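2-polyprenyl-6-methoxyphenol hydroxylase-like FAD-dependent oxidoreductase (Streptomyces sp. NRRL 11266, PDB 6UI5) is an FAD-dependent oxidoreductase that binds FAD in a Rossmann-type domain and carries a thioredoxin-like C-terminal domain. Local coordinates at residues Leu15-Glu20 with Val305-Lys310; Ile301-Asn306 with Val329-Ala334; Trp309-Glu314 with Asp322-Tyr327; His316-Ala321 with Thr493-Pro498. One frame throughout, in Å; residues are numbered along the deposited sequence.

In the fold
Helix 295-316 runs through interactions 1, 2 and 3. Its residues 301-306 pack on helix 325-346 (interaction 2), its middle on helix 12-22 of the FAD binding domain (interaction 1), and the part beyond on the beginning of helix 325-346 (interaction 3). The centres of interactions 1 to 3 lie about 10 to 12 Å apart, and the salt bridge from Lys310 to Glu330 ties them together. Along the chain interaction 3 is nested inside the loop closed by interaction 2. The turn joining the two helices then meets residues 493-498 in interaction 4, centred about 9 Å from interaction 3, so the series leads from the FAD binding domain to the C-terminal part.

Interaction 1: Leu15-Glu20 with Val305-Lys310; sequences LMLACE and VNLGWK
The carboxylate of Glu20 brings OE1 to 3.8 Å from Val305 CG2, a methyl group of the facing helix. The other flat group, the indole of Trp309, turns away from helix 12-22: CG of Lys310 sits 3.6 Å above one face, over the ring centre, while the carbonyl oxygen of Val305 lies in plane at its edge. Between these groups the helices meet at Gly308. With no side chain, Gly308 lets CB of Glu20 rest 3.7 Å from its CA, and the axes of the short segments approach to 8.4 Å, crossing at -29°. Leu17 fills the neighbouring position: its CD1 reaches Gly308 N at 3.5 Å, and its CD2 meets Leu307 CD2 at 4.3 Å. Met16 CG adds a similar apolar touch on Val305 CG2. Branched and flexible hydrocarbon chains suit this buried seam, where no hydrogen bond passes between the segments. Helix 12-22 follows a glycine-rich turn consistent with the Rossmann-type GxGxxG pattern, so helix 295-316 probably packs against the helix of the dinucleotide-binding unit. Within segment 305-310, Lys310 NZ donates to Asn306 OD1 at 2.7 Å, approaching 29° off the carbonyl plane. The bend of Glu20 at chi2 (-57°) turns the carboxylate alongside Val305, while CB stays on Gly308 CA; its oxygens are taken by salt bridges to Arg57 (OE1) and Arg24 (OE2). The contact thus uses the glutamate's CH2 groups for packing, while the two arginines probably stabilise its negative charge in a buried setting.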
loop_
_atom_site.group_PDB
_atom_site.type_symbol
_atom_site.label_atom_id
_atom_site.label_comp_id
_atom_site.label_asym_id
_atom_site.label_seq_id
_atom_site.Cartn_x
_atom_site.Cartn_y
_atom_site.Cartn_z
ATOM N N LEU A 15 -6.095 -6.391 33.864
ATOM C CA LEU A 15 -6.413 -7.694 34.440
ATOM C C LEU A 15 -5.327 -8.697 34.078
ATOM O O LEU A 15 -4.684 -9.305 34.951
ATOM C CB LEU A 15 -7.784 -8.170 33.918
ATOM C CG LEU A 15 -9.035 -7.703 34.636
ATOM C CD1 LEU A 15 -10.370 -7.929 33.853
ATOM C CD2 LEU A 15 -9.034 -8.444 35.958
ATOM N N MET A 16 -5.094 -8.837 32.774
ATOM C CA MET A 16 -4.118 -9.778 32.250
ATOM C C MET A 16 -2.739 -9.547 32.862
ATOM O O MET A 16 -2.027 -10.504 33.189
ATOM C CB MET A 16 -4.103 -9.687 30.714
ATOM C CG MET A 16 -3.031 -10.495 30.081
ATOM S SD MET A 16 -3.189 -12.234 30.576
ATOM C CE MET A 16 -4.365 -13.066 29.547
ATOM N N LEU A 17 -2.380 -8.293 33.099
ATOM C CA LEU A 17 -1.068 -8.013 33.672
ATOM C C LEU A 17 -1.017 -8.414 35.134
ATOM O O LEU A 17 -0.054 -9.048 35.579
ATOM C CB LEU A 17 -0.716 -6.527 33.490
ATOM C CG LEU A 17 0.468 -5.942 34.251
ATOM C CD1 LEU A 17 1.787 -6.631 33.784
ATOM C CD2 LEU A 17 0.540 -4.432 33.974
ATOM N N ALA A 18 -2.054 -8.055 35.895
ATOM C CA ALA A 18 -2.098 -8.450 37.297
ATOM C C ALA A 18 -1.958 -9.952 37.425
ATOM O O ALA A 18 -1.330 -10.447 38.369
ATOM C CB ALA A 18 -3.401 -7.980 37.968
ATOM N N CYS A 19 -2.522 -10.700 36.474
ATOM C CA CYS A 19 -2.273 -12.139 36.454
ATOM C C CYS A 19 -0.805 -12.443 36.155
ATOM O O CYS A 19 -0.185 -13.276 36.837
ATOM C CB CYS A 19 -3.178 -12.821 35.440
ATOM S SG CYS A 19 -4.901 -12.855 35.910
ATOM N N GLU A 20 -0.230 -11.784 35.129
ATOM C CA GLU A 20 1.190 -12.003 34.831
ATOM C C GLU A 20 2.069 -11.648 36.033
ATOM O O GLU A 20 3.138 -12.243 36.223
ATOM C CB GLU A 20 1.635 -11.173 33.630
ATOM C CG GLU A 20 1.028 -11.492 32.225
ATOM C CD GLU A 20 1.215 -12.945 31.723
ATOM O OE1 GLU A 20 0.232 -13.523 31.196
ATOM O OE2 GLU A 20 2.336 -13.503 31.816
ATOM N N VAL A 305 1.356 -9.264 28.490
ATOM C CA VAL A 305 2.187 -10.460 28.460
ATOM C C VAL A 305 3.649 -10.066 28.301
ATOM O O VAL A 305 4.522 -10.592 28.998
ATOM C CB VAL A 305 1.686 -11.410 27.360
ATOM C CG1 VAL A 305 2.625 -12.586 27.170
ATOM C CG2 VAL A 305 0.271 -11.911 27.738
ATOM N N ASN A 306 3.920 -9.053 27.471
ATOM C CA ASN A 306 5.281 -8.540 27.351
ATOM C C ASN A 306 5.784 -7.964 28.670
ATOM O O ASN A 306 6.896 -8.270 29.100
ATOM C CB ASN A 306 5.349 -7.484 26.259
ATOM C CG ASN A 306 6.784 -7.071 25.960
ATOM O OD1 ASN A 306 7.431 -6.421 26.779
ATOM N ND2 ASN A 306 7.298 -7.477 24.797
ATOM N N LEU A 307 4.975 -7.128 29.340
ATOM C CA LEU A 307 5.505 -6.388 30.487
ATOM C C LEU A 307 5.477 -7.195 31.779
ATOM O O LEU A 307 6.387 -7.062 32.609
ATOM C CB LEU A 307 4.744 -5.083 30.677
ATOM C CG LEU A 307 5.128 -4.324 31.933
ATOM C CD1 LEU A 307 6.568 -3.920 31.816
ATOM C CD2 LEU A 307 4.227 -3.105 32.133
ATOM N N GLY A 308 4.457 -8.023 31.986
ATOM C CA GLY A 308 4.517 -8.936 33.109
ATOM C C GLY A 308 5.466 -10.075 32.787
ATOM O O GLY A 308 5.248 -10.833 31.820
ATOM N N TRP A 309 6.529 -10.157 33.597
ATOM C CA TRP A 309 7.673 -11.080 33.553
ATOM C C TRP A 309 8.914 -10.195 33.556
ATOM O O TRP A 309 9.787 -10.358 34.419
ATOM C CB TRP A 309 7.650 -12.112 32.398
ATOM C CG TRP A 309 8.292 -11.760 31.011
ATOM C CD1 TRP A 309 7.630 -11.443 29.861
ATOM C CD2 TRP A 309 9.692 -11.757 30.670
ATOM N NE1 TRP A 309 8.522 -11.201 28.831
ATOM C CE2 TRP A 309 9.794 -11.395 29.302
ATOM C CE3 TRP A 309 10.867 -12.025 31.386
ATOM C CZ2 TRP A 309 11.029 -11.286 28.637
ATOM C CZ3 TRP A 309 12.102 -11.925 30.720
ATOM C CH2 TRP A 309 12.164 -11.561 29.359
ATOM N N LYS A 310 8.952 -9.167 32.708
ATOM C CA LYS A 310 10.037 -8.200 32.836
ATOM C C LYS A 310 9.993 -7.493 34.187
ATOM O O LYS A 310 10.999 -7.468 34.909
ATOM C CB LYS A 310 9.997 -7.211 31.690
ATOM C CG LYS A 310 9.875 -7.940 30.385
ATOM C CD LYS A 310 10.338 -7.113 29.240
ATOM C CE LYS A 310 9.931 -7.804 27.986
ATOM N NZ LYS A 310 10.087 -6.914 26.818
#

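Interaction 2: Ile301-Asn306 with Val329-Ala334; sequences IGDAVN and VERHLA
Arg331 reaches across to Asp303, its NH1 donating to OD1 at 3.0 Å in a salt bridge bent to 141° at the hydrogen. The donor comes from above the carboxylate plane, and the planes of carboxylate and guanidinium are nearly perpendicular, so one nitrogen and one oxygen carry the contact. Bends at chi2 (-88°) and chi3 turn the arginine to lie against helix 295-316, at Gly302, which, lacking a side chain, leaves room for NH1. Next to it, Asn306 ND2 donates to Glu330 OE2 at 2.7 Å. This bond is straighter, 163°, lies close to the amide plane and uses the anti lone pair of OE2. The methylene CG of Arg331 packs at 3.8 Å on CG of Asn306, the two side chains sliding past each other in opposite directions.

These polar links join helices 295-316 and 325-346, an antiparallel pair of the FAD binding domain whose short segments have axes 10.3 Å apart. Arginine and glutamate are long enough to bring their charged ends to the facing helix, past Gly302 and at Asn306.

In the next shell, OD2 of Asp303 accepts from His287 NE2 and from the backbone N of Gly283, which fix the carboxylate that Arg331 meets; the Asp303 side chain is about 7 Å from the bound FAD. Glu330 also has two basic partners, Lys310 at OE2 and Arg469 at OE1.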
loop_
_atom_site.group_PDB
_atom_site.type_symbol
_atom_site.label_atom_id
_atom_site.label_comp_id
_atom_site.label_asym_id
_atom_site.label_seq_id
_atom_site.Cartn_x
_atom_site.Cartn_y
_atom_site.Cartn_z
ATOM N N ILE A 301 -3.724 -7.375 25.411
ATOM C CA ILE A 301 -3.210 -8.569 26.060
ATOM C C ILE A 301 -1.719 -8.724 25.756
ATOM O O ILE A 301 -0.915 -9.007 26.653
ATOM C CB ILE A 301 -4.033 -9.787 25.610
ATOM C CG1 ILE A 301 -5.493 -9.622 26.039
ATOM C CG2 ILE A 301 -3.480 -11.035 26.214
ATOM C CD1 ILE A 301 -5.697 -9.952 27.487
ATOM N N GLY A 302 -1.332 -8.489 24.495
ATOM C CA GLY A 302 0.082 -8.493 24.117
ATOM C C GLY A 302 0.923 -7.574 24.972
ATOM O O GLY A 302 2.015 -7.944 25.395
ATOM N N ASP A 303 0.403 -6.378 25.282
ATOM C CA ASP A 303 1.152 -5.440 26.114
ATOM C C ASP A 303 1.459 -6.054 27.477
ATOM O O ASP A 303 2.592 -5.989 27.971
ATOM C CB ASP A 303 0.361 -4.135 26.293
ATOM C CG ASP A 303 0.441 -3.189 25.091
ATOM O OD1 ASP A 303 1.251 -3.397 24.165
ATOM O OD2 ASP A 303 -0.315 -2.194 25.097
ATOM N N ALA A 304 0.451 -6.661 28.101
ATOM C CA ALA A 304 0.620 -7.161 29.459
ATOM C C ALA A 304 1.510 -8.390 29.481
ATOM O O ALA A 304 2.307 -8.578 30.415
ATOM C CB ALA A 304 -0.748 -7.488 30.083
ATOM N N VAL A 305 1.356 -9.264 28.490
ATOM C CA VAL A 305 2.187 -10.460 28.460
ATOM C C VAL A 305 3.649 -10.066 28.301
ATOM O O VAL A 305 4.522 -10.592 28.998
ATOM C CB VAL A 305 1.686 -11.410 27.360
ATOM C CG1 VAL A 305 2.625 -12.586 27.170
ATOM C CG2 VAL A 305 0.271 -11.911 27.738
ATOM N N ASN A 306 3.920 -9.053 27.471
ATOM C CA ASN A 306 5.281 -8.540 27.351
ATOM C C ASN A 306 5.784 -7.964 28.670
ATOM O O ASN A 306 6.896 -8.270 29.100
ATOM C CB ASN A 306 5.349 -7.484 26.259
ATOM C CG ASN A 306 6.784 -7.071 25.960
ATOM O OD1 ASN A 306 7.431 -6.421 26.779
ATOM N ND2 ASN A 306 7.298 -7.477 24.797
ATOM N N VAL A 329 10.493 -0.617 23.496
ATOM C CA VAL A 329 10.977 -0.920 22.150
ATOM C C VAL A 329 10.044 -1.896 21.456
ATOM O O VAL A 329 9.580 -1.661 20.332
ATOM C CB VAL A 329 12.401 -1.483 22.199
ATOM C CG1 VAL A 329 12.859 -1.790 20.772
ATOM C CG2 VAL A 329 13.310 -0.507 22.881
ATOM N N GLU A 330 9.758 -3.006 22.126
ATOM C CA GLU A 330 8.971 -4.055 21.505
ATOM C C GLU A 330 7.536 -3.611 21.306
ATOM O O GLU A 330 6.957 -3.849 20.240
ATOM C CB GLU A 330 9.039 -5.321 22.359
ATOM C CG GLU A 330 10.248 -6.156 22.018
ATOM C CD GLU A 330 10.711 -7.028 23.170
ATOM O OE1 GLU A 330 11.907 -7.392 23.184
ATOM O OE2 GLU A 330 9.885 -7.361 24.046
ATOM N N ARG A 331 6.955 -2.938 22.303
ATOM C CA ARG A 331 5.512 -2.721 22.289
ATOM C C ARG A 331 5.098 -1.421 21.630
ATOM O O ARG A 331 4.043 -1.382 20.990
ATOM C CB ARG A 331 4.986 -2.814 23.702
ATOM C CG ARG A 331 5.004 -4.274 24.161
ATOM C CD ARG A 331 3.697 -4.914 23.758
ATOM N NE ARG A 331 3.697 -5.568 22.467
ATOM C CZ ARG A 331 2.599 -6.011 21.865
ATOM N NH1 ARG A 331 1.406 -5.827 22.445
ATOM N NH2 ARG A 331 2.692 -6.646 20.694
ATOM N N HIS A 332 5.920 -0.375 21.691
ATOM C CA HIS A 332 5.611 0.807 20.899
ATOM C C HIS A 332 5.531 0.476 19.412
ATOM O O HIS A 332 4.704 1.055 18.695
ATOM C CB HIS A 332 6.638 1.907 21.141
ATOM C CG HIS A 332 6.376 3.154 20.355
ATOM N ND1 HIS A 332 6.552 3.223 18.990
ATOM C CD2 HIS A 332 5.958 4.381 20.744
ATOM C CE1 HIS A 332 6.249 4.440 18.569
ATOM N NE2 HIS A 332 5.892 5.163 19.615
ATOM N N LEU A 333 6.387 -0.438 18.921
ATOM C CA LEU A 333 6.316 -0.802 17.503
ATOM C C LEU A 333 4.977 -1.435 17.198
ATOM O O LEU A 333 4.350 -1.118 16.184
ATOM C CB LEU A 333 7.450 -1.761 17.103
ATOM C CG LEU A 333 7.341 -2.589 15.802
ATOM C CD1 LEU A 333 7.310 -1.706 14.515
ATOM C CD2 LEU A 333 8.536 -3.584 15.647
ATOM N N ALA A 334 4.518 -2.323 18.084
ATOM C CA ALA A 334 3.273 -3.038 17.844
ATOM C C ALA A 334 2.079 -2.081 17.873
ATOM O O ALA A 334 1.151 -2.199 17.055
ATOM C CB ALA A 334 3.128 -4.156 18.884
#

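Interaction 3: Trp309-Glu314 with Asp322-Tyr327; sequences WKIAAE and DLLDSY. Unlike the reference sequence in segment 309-314: Glu314 (reference Asp).
Lys310 and Leu324 face each other across a helical hairpin of the FAD binding domain, where helix 295-316 turns back through a short loop into helix 325-346. Starting at the root of the lysine, CB lies 3.8 Å from CD2 of Leu324. CG passes close to the branch of Leu323, and CD touches both that residue's CD1, at 3.8 Å, and its carbonyl oxygen. CE then approaches OG of Ser326, and NZ donates to that hydroxyl at 2.7 Å. The chain runs extended beyond CG, so its hydrocarbon part travels along the leucines before the charge arrives at the serine; NZ is also held by a salt bridge to Glu330. A long lysine suits this place because its methylenes pack while its ammonium is delivered to polar partners.

The two leucines spread the apolar seam. CD1 of Leu323 meets CH2 of the Trp309 ring at 3.6 Å, and its CD2 rests on the methyl of Ala313, a residue small enough to let it in. Leu324 fits between Ile311, whose CG1 lies 3.8 Å from its CD2, and the CB of Glu314, 3.9 Å from its CD1. Beyond NZ, the hydroxyl of Ser326 (chi1 78°, between backbone N and carbonyl carbon) donates to Leu323 O at 2.7 Å in the carbonyl plane, and Ser326 N bonds to the same oxygen.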
loop_
_atom_site.group_PDB
_atom_site.type_symbol
_atom_site.label_atom_id
_atom_site.label_comp_id
_atom_site.label_asym_id
_atom_site.label_seq_id
_atom_site.Cartn_x
_atom_site.Cartn_y
_atom_site.Cartn_z
ATOM N N TRP A 309 6.529 -10.157 33.597
ATOM C CA TRP A 309 7.673 -11.080 33.553
ATOM C C TRP A 309 8.914 -10.195 33.556
ATOM O O TRP A 309 9.787 -10.358 34.419
ATOM C CB TRP A 309 7.650 -12.112 32.398
ATOM C CG TRP A 309 8.292 -11.760 31.011
ATOM C CD1 TRP A 309 7.630 -11.443 29.861
ATOM C CD2 TRP A 309 9.692 -11.757 30.670
ATOM N NE1 TRP A 309 8.522 -11.201 28.831
ATOM C CE2 TRP A 309 9.794 -11.395 29.302
ATOM C CE3 TRP A 309 10.867 -12.025 31.386
ATOM C CZ2 TRP A 309 11.029 -11.286 28.637
ATOM C CZ3 TRP A 309 12.102 -11.925 30.720
ATOM C CH2 TRP A 309 12.164 -11.561 29.359
ATOM N N LYS A 310 8.952 -9.167 32.708
ATOM C CA LYS A 310 10.037 -8.200 32.836
ATOM C C LYS A 310 9.993 -7.493 34.187
ATOM O O LYS A 310 10.999 -7.468 34.909
ATOM C CB LYS A 310 9.997 -7.211 31.690
ATOM C CG LYS A 310 9.875 -7.940 30.385
ATOM C CD LYS A 310 10.338 -7.113 29.240
ATOM C CE LYS A 310 9.931 -7.804 27.986
ATOM N NZ LYS A 310 10.087 -6.914 26.818
ATOM N N ILE A 311 8.831 -6.936 34.567
ATOM C CA ILE A 311 8.708 -6.377 35.910
ATOM C C ILE A 311 9.001 -7.447 36.952
ATOM O O ILE A 311 9.730 -7.208 37.927
ATOM C CB ILE A 311 7.313 -5.759 36.148
ATOM C CG1 ILE A 311 7.236 -4.327 35.661
ATOM C CG2 ILE A 311 7.035 -5.729 37.641
ATOM C CD1 ILE A 311 5.887 -3.734 35.852
ATOM N N ALA A 312 8.432 -8.647 36.773
ATOM C CA ALA A 312 8.667 -9.688 37.777
ATOM C C ALA A 312 10.153 -10.000 37.901
ATOM O O ALA A 312 10.679 -10.135 39.016
ATOM C CB ALA A 312 7.883 -10.956 37.445
ATOM N N ALA A 313 10.850 -10.079 36.764
ATOM C CA ALA A 313 12.293 -10.293 36.790
ATOM C C ALA A 313 13.003 -9.188 37.559
ATOM O O ALA A 313 13.912 -9.461 38.352
ATOM C CB ALA A 313 12.846 -10.382 35.365
ATOM N N GLU A 314 12.620 -7.934 37.330
ATOM C CA GLU A 314 13.263 -6.851 38.062
ATOM C C GLU A 314 12.998 -6.968 39.552
ATOM O O GLU A 314 13.914 -6.816 40.368
ATOM C CB GLU A 314 12.792 -5.499 37.550
ATOM C CG GLU A 314 13.372 -4.362 38.352
ATOM C CD GLU A 314 14.807 -4.067 37.997
ATOM O OE1 GLU A 314 15.533 -3.545 38.878
ATOM O OE2 GLU A 314 15.198 -4.356 36.838
ATOM N N ASP A 322 18.895 -3.749 30.949
ATOM C CA ASP A 322 18.167 -3.108 29.857
ATOM C C ASP A 322 16.880 -3.836 29.490
ATOM O O ASP A 322 16.373 -3.651 28.376
ATOM C CB ASP A 322 19.063 -2.993 28.620
ATOM C CG ASP A 322 19.485 -4.354 28.068
ATOM O OD1 ASP A 322 19.223 -5.386 28.720
ATOM O OD2 ASP A 322 20.090 -4.391 26.974
ATOM N N LEU A 323 16.350 -4.668 30.393
ATOM C CA LEU A 323 15.224 -5.524 30.033
ATOM C C LEU A 323 13.892 -4.763 30.055
ATOM O O LEU A 323 13.081 -4.907 29.126
ATOM C CB LEU A 323 15.177 -6.745 30.955
ATOM C CG LEU A 323 13.918 -7.608 30.873
ATOM C CD1 LEU A 323 13.892 -8.403 29.565
ATOM C CD2 LEU A 323 13.840 -8.532 32.076
ATOM N N LEU A 324 13.647 -3.932 31.073
ATOM C CA LEU A 324 12.390 -3.177 31.067
ATOM C C LEU A 324 12.359 -2.136 29.962
ATOM O O LEU A 324 11.267 -1.711 29.556
ATOM C CB LEU A 324 12.142 -2.498 32.412
ATOM C CG LEU A 324 11.775 -3.423 33.578
ATOM C CD1 LEU A 324 12.043 -2.715 34.916
ATOM C CD2 LEU A 324 10.320 -3.925 33.485
ATOM N N ASP A 325 13.522 -1.707 29.462
ATOM C CA ASP A 325 13.486 -0.748 28.368
ATOM C C ASP A 325 13.062 -1.411 27.074
ATOM O O ASP A 325 12.711 -0.711 26.114
ATOM C CB ASP A 325 14.840 -0.054 28.216
ATOM C CG ASP A 325 15.068 1.026 29.277
ATOM O OD1 ASP A 325 14.094 1.687 29.718
ATOM O OD2 ASP A 325 16.235 1.214 29.675
ATOM N N SER A 326 13.101 -2.744 27.021
ATOM C CA SER A 326 12.632 -3.451 25.843
ATOM C C SER A 326 11.117 -3.503 25.801
ATOM O O SER A 326 10.547 -3.784 24.736
ATOM C CB SER A 326 13.200 -4.872 25.789
ATOM O OG SER A 326 12.504 -5.751 26.665
ATOM N N TYR A 327 10.455 -3.241 26.934
ATOM C CA TYR A 327 9.007 -3.070 26.888
ATOM C C TYR A 327 8.640 -2.004 25.864
ATOM O O TYR A 327 7.959 -2.294 24.870
ATOM C CB TYR A 327 8.462 -2.719 28.262
ATOM C CG TYR A 327 6.995 -2.373 28.223
ATOM C CD1 TYR A 327 6.044 -3.355 27.987
ATOM C CD2 TYR A 327 6.561 -1.065 28.415
ATOM C CE1 TYR A 327 4.712 -3.055 27.937
ATOM C CE2 TYR A 327 5.223 -0.756 28.384
ATOM C CZ TYR A 327 4.307 -1.755 28.141
ATOM O OH TYR A 327 2.972 -1.475 28.085
#

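Interaction 4: His316-Ala321 with Thr493-Pro498; sequences HGWAPA and TWFGAP
Trp318 and Phe495 lie side by side and point the same way, with the indole CH2 at 4.0 Å from the phenyl CD2; this is the contact between their rings. More of the packing is side chain against backbone. The six-membered ring of Trp318 brings CE3 to 3.1 Å from the carbonyl oxygen of Phe495, while Trp494 O lies near the ring plane, at its edge. Pro320 sets CG 3.1 Å from Thr493 O and 3.5 Å from Gly496 N, its compact ring fitting against the end region of helix 484-495. Glycine suits position 496, the first residue to leave helical angles, with a positive phi (79°), and lying next to Trp318 O. Gly317 likewise follows helix 295-316 in a Schellman motif.

Among polar links, a water bonds to Trp318 O at 2.9 Å and appears to bridge to Ala497 N, though that second distance is doubtfully short. Arg450 joins both sides, with a cation-pi contact to Trp318 and a hydrogen bond to Phe495 O. With no direct hydrogen bond between the segments, the FAD binding domain and the C-terminal domain meet here mainly through the Trp318 ring and the CH groups of Pro320 set against backbone carbonyl oxygens.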
loop_
_atom_site.group_PDB
_atom_site.type_symbol
_atom_site.label_atom_id
_atom_site.label_comp_id
_atom_site.label_asym_id
_atom_site.label_seq_id
_atom_site.Cartn_x
_atom_site.Cartn_y
_atom_site.Cartn_z
ATOM N N HIS A 316 12.446 -9.707 41.146
ATOM C CA HIS A 316 13.236 -10.803 41.685
ATOM C C HIS A 316 14.733 -10.546 41.585
ATOM O O HIS A 316 15.510 -11.331 42.126
ATOM C CB HIS A 316 12.846 -12.115 40.998
ATOM C CG HIS A 316 11.414 -12.503 41.221
ATOM N ND1 HIS A 316 10.821 -12.485 42.467
ATOM C CD2 HIS A 316 10.451 -12.899 40.354
ATOM C CE1 HIS A 316 9.560 -12.862 42.359
ATOM N NE2 HIS A 316 9.308 -13.117 41.089
ATOM N N GLY A 317 15.157 -9.460 40.942
ATOM C CA GLY A 317 16.545 -9.060 40.974
ATOM C C GLY A 317 17.439 -9.699 39.932
ATOM O O GLY A 317 18.650 -9.430 39.923
ATOM N N TRP A 318 16.896 -10.525 39.047
ATOM C CA TRP A 318 17.721 -11.157 38.037
ATOM C C TRP A 318 17.556 -10.546 36.659
ATOM O O TRP A 318 18.266 -10.952 35.735
ATOM C CB TRP A 318 17.438 -12.662 37.982
ATOM C CG TRP A 318 16.057 -13.119 37.618
ATOM C CD1 TRP A 318 15.123 -13.663 38.465
ATOM C CD2 TRP A 318 15.471 -13.149 36.308
ATOM N NE1 TRP A 318 13.985 -14.001 37.766
ATOM C CE2 TRP A 318 14.175 -13.697 36.440
ATOM C CE3 TRP A 318 15.900 -12.743 35.047
ATOM C CZ2 TRP A 318 13.323 -13.869 35.351
ATOM C CZ3 TRP A 318 15.036 -12.892 33.964
ATOM C CH2 TRP A 318 13.766 -13.456 34.125
ATOM N N ALA A 319 16.654 -9.593 36.501
ATOM C CA ALA A 319 16.507 -8.906 35.231
ATOM C C ALA A 319 17.847 -8.307 34.811
ATOM O O ALA A 319 18.539 -7.716 35.650
ATOM C CB ALA A 319 15.457 -7.800 35.346
ATOM N N PRO A 320 18.260 -8.462 33.554
ATOM C CA PRO A 320 19.361 -7.638 33.035
ATOM C C PRO A 320 19.015 -6.157 33.107
ATOM O O PRO A 320 17.854 -5.766 33.235
ATOM C CB PRO A 320 19.514 -8.096 31.572
ATOM C CG PRO A 320 18.906 -9.456 31.525
ATOM C CD PRO A 320 17.798 -9.464 32.579
ATOM N N ALA A 321 20.047 -5.324 32.980
ATOM C CA ALA A 321 19.873 -3.890 33.192
ATOM C C ALA A 321 18.889 -3.278 32.195
ATOM O O ALA A 321 18.108 -2.389 32.556
ATOM C CB ALA A 321 21.229 -3.186 33.113
ATOM N N THR A 493 21.166 -12.254 27.866
ATOM C CA THR A 493 20.582 -10.963 27.557
ATOM C C THR A 493 19.128 -10.892 28.008
ATOM O O THR A 493 18.676 -9.820 28.408
ATOM C CB THR A 493 20.733 -10.630 26.062
ATOM O OG1 THR A 493 19.648 -11.168 25.298
ATOM C CG2 THR A 493 22.070 -11.138 25.496
ATOM N N TRP A 494 18.410 -12.019 28.011
ATOM C CA TRP A 494 17.002 -12.066 28.379
ATOM C C TRP A 494 16.760 -12.568 29.793
ATOM O O TRP A 494 15.838 -12.087 30.454
ATOM C CB TRP A 494 16.217 -12.934 27.392
ATOM C CG TRP A 494 16.159 -12.300 26.058
ATOM C CD1 TRP A 494 16.621 -12.812 24.900
ATOM C CD2 TRP A 494 15.610 -11.010 25.744
ATOM N NE1 TRP A 494 16.406 -11.929 23.864
ATOM C CE2 TRP A 494 15.789 -10.810 24.358
ATOM C CE3 TRP A 494 14.966 -10.016 26.495
ATOM C CZ2 TRP A 494 15.371 -9.644 23.705
ATOM C CZ3 TRP A 494 14.552 -8.854 25.848
ATOM C CH2 TRP A 494 14.754 -8.684 24.467
ATOM N N PHE A 495 17.551 -13.516 30.285
ATOM C CA PHE A 495 17.349 -14.006 31.640
ATOM C C PHE A 495 18.471 -13.591 32.580
ATOM O O PHE A 495 18.435 -13.948 33.769
ATOM C CB PHE A 495 17.187 -15.531 31.642
ATOM C CG PHE A 495 16.036 -16.019 30.804
ATOM C CD1 PHE A 495 16.209 -16.299 29.460
ATOM C CD2 PHE A 495 14.771 -16.203 31.369
ATOM C CE1 PHE A 495 15.151 -16.756 28.682
ATOM C CE2 PHE A 495 13.710 -16.666 30.597
ATOM C CZ PHE A 495 13.897 -16.941 29.247
ATOM N N GLY A 496 19.474 -12.852 32.083
ATOM C CA GLY A 496 20.451 -12.266 32.980
ATOM C C GLY A 496 21.523 -13.234 33.456
ATOM O O GLY A 496 21.800 -14.267 32.842
ATOM N N ALA A 497 22.113 -12.888 34.602
ATOM C CA ALA A 497 23.339 -13.522 35.064
ATOM C C ALA A 497 23.131 -15.019 35.292
ATOM O O ALA A 497 22.025 -15.461 35.605
ATOM C CB ALA A 497 23.833 -12.851 36.341
ATOM N N PRO A 498 24.185 -15.825 35.142
ATOM C CA PRO A 498 23.982 -17.274 34.987
ATOM C C PRO A 498 23.643 -18.065 36.246
ATOM O O PRO A 498 22.978 -19.095 36.125
ATOM C CB PRO A 498 25.318 -17.742 34.388
ATOM C CG PRO A 498 26.296 -16.716 34.823
ATOM C CD PRO A 498 25.560 -15.423 34.793
HETATM O O HOH W 1 21.116 -10.966 35.811
#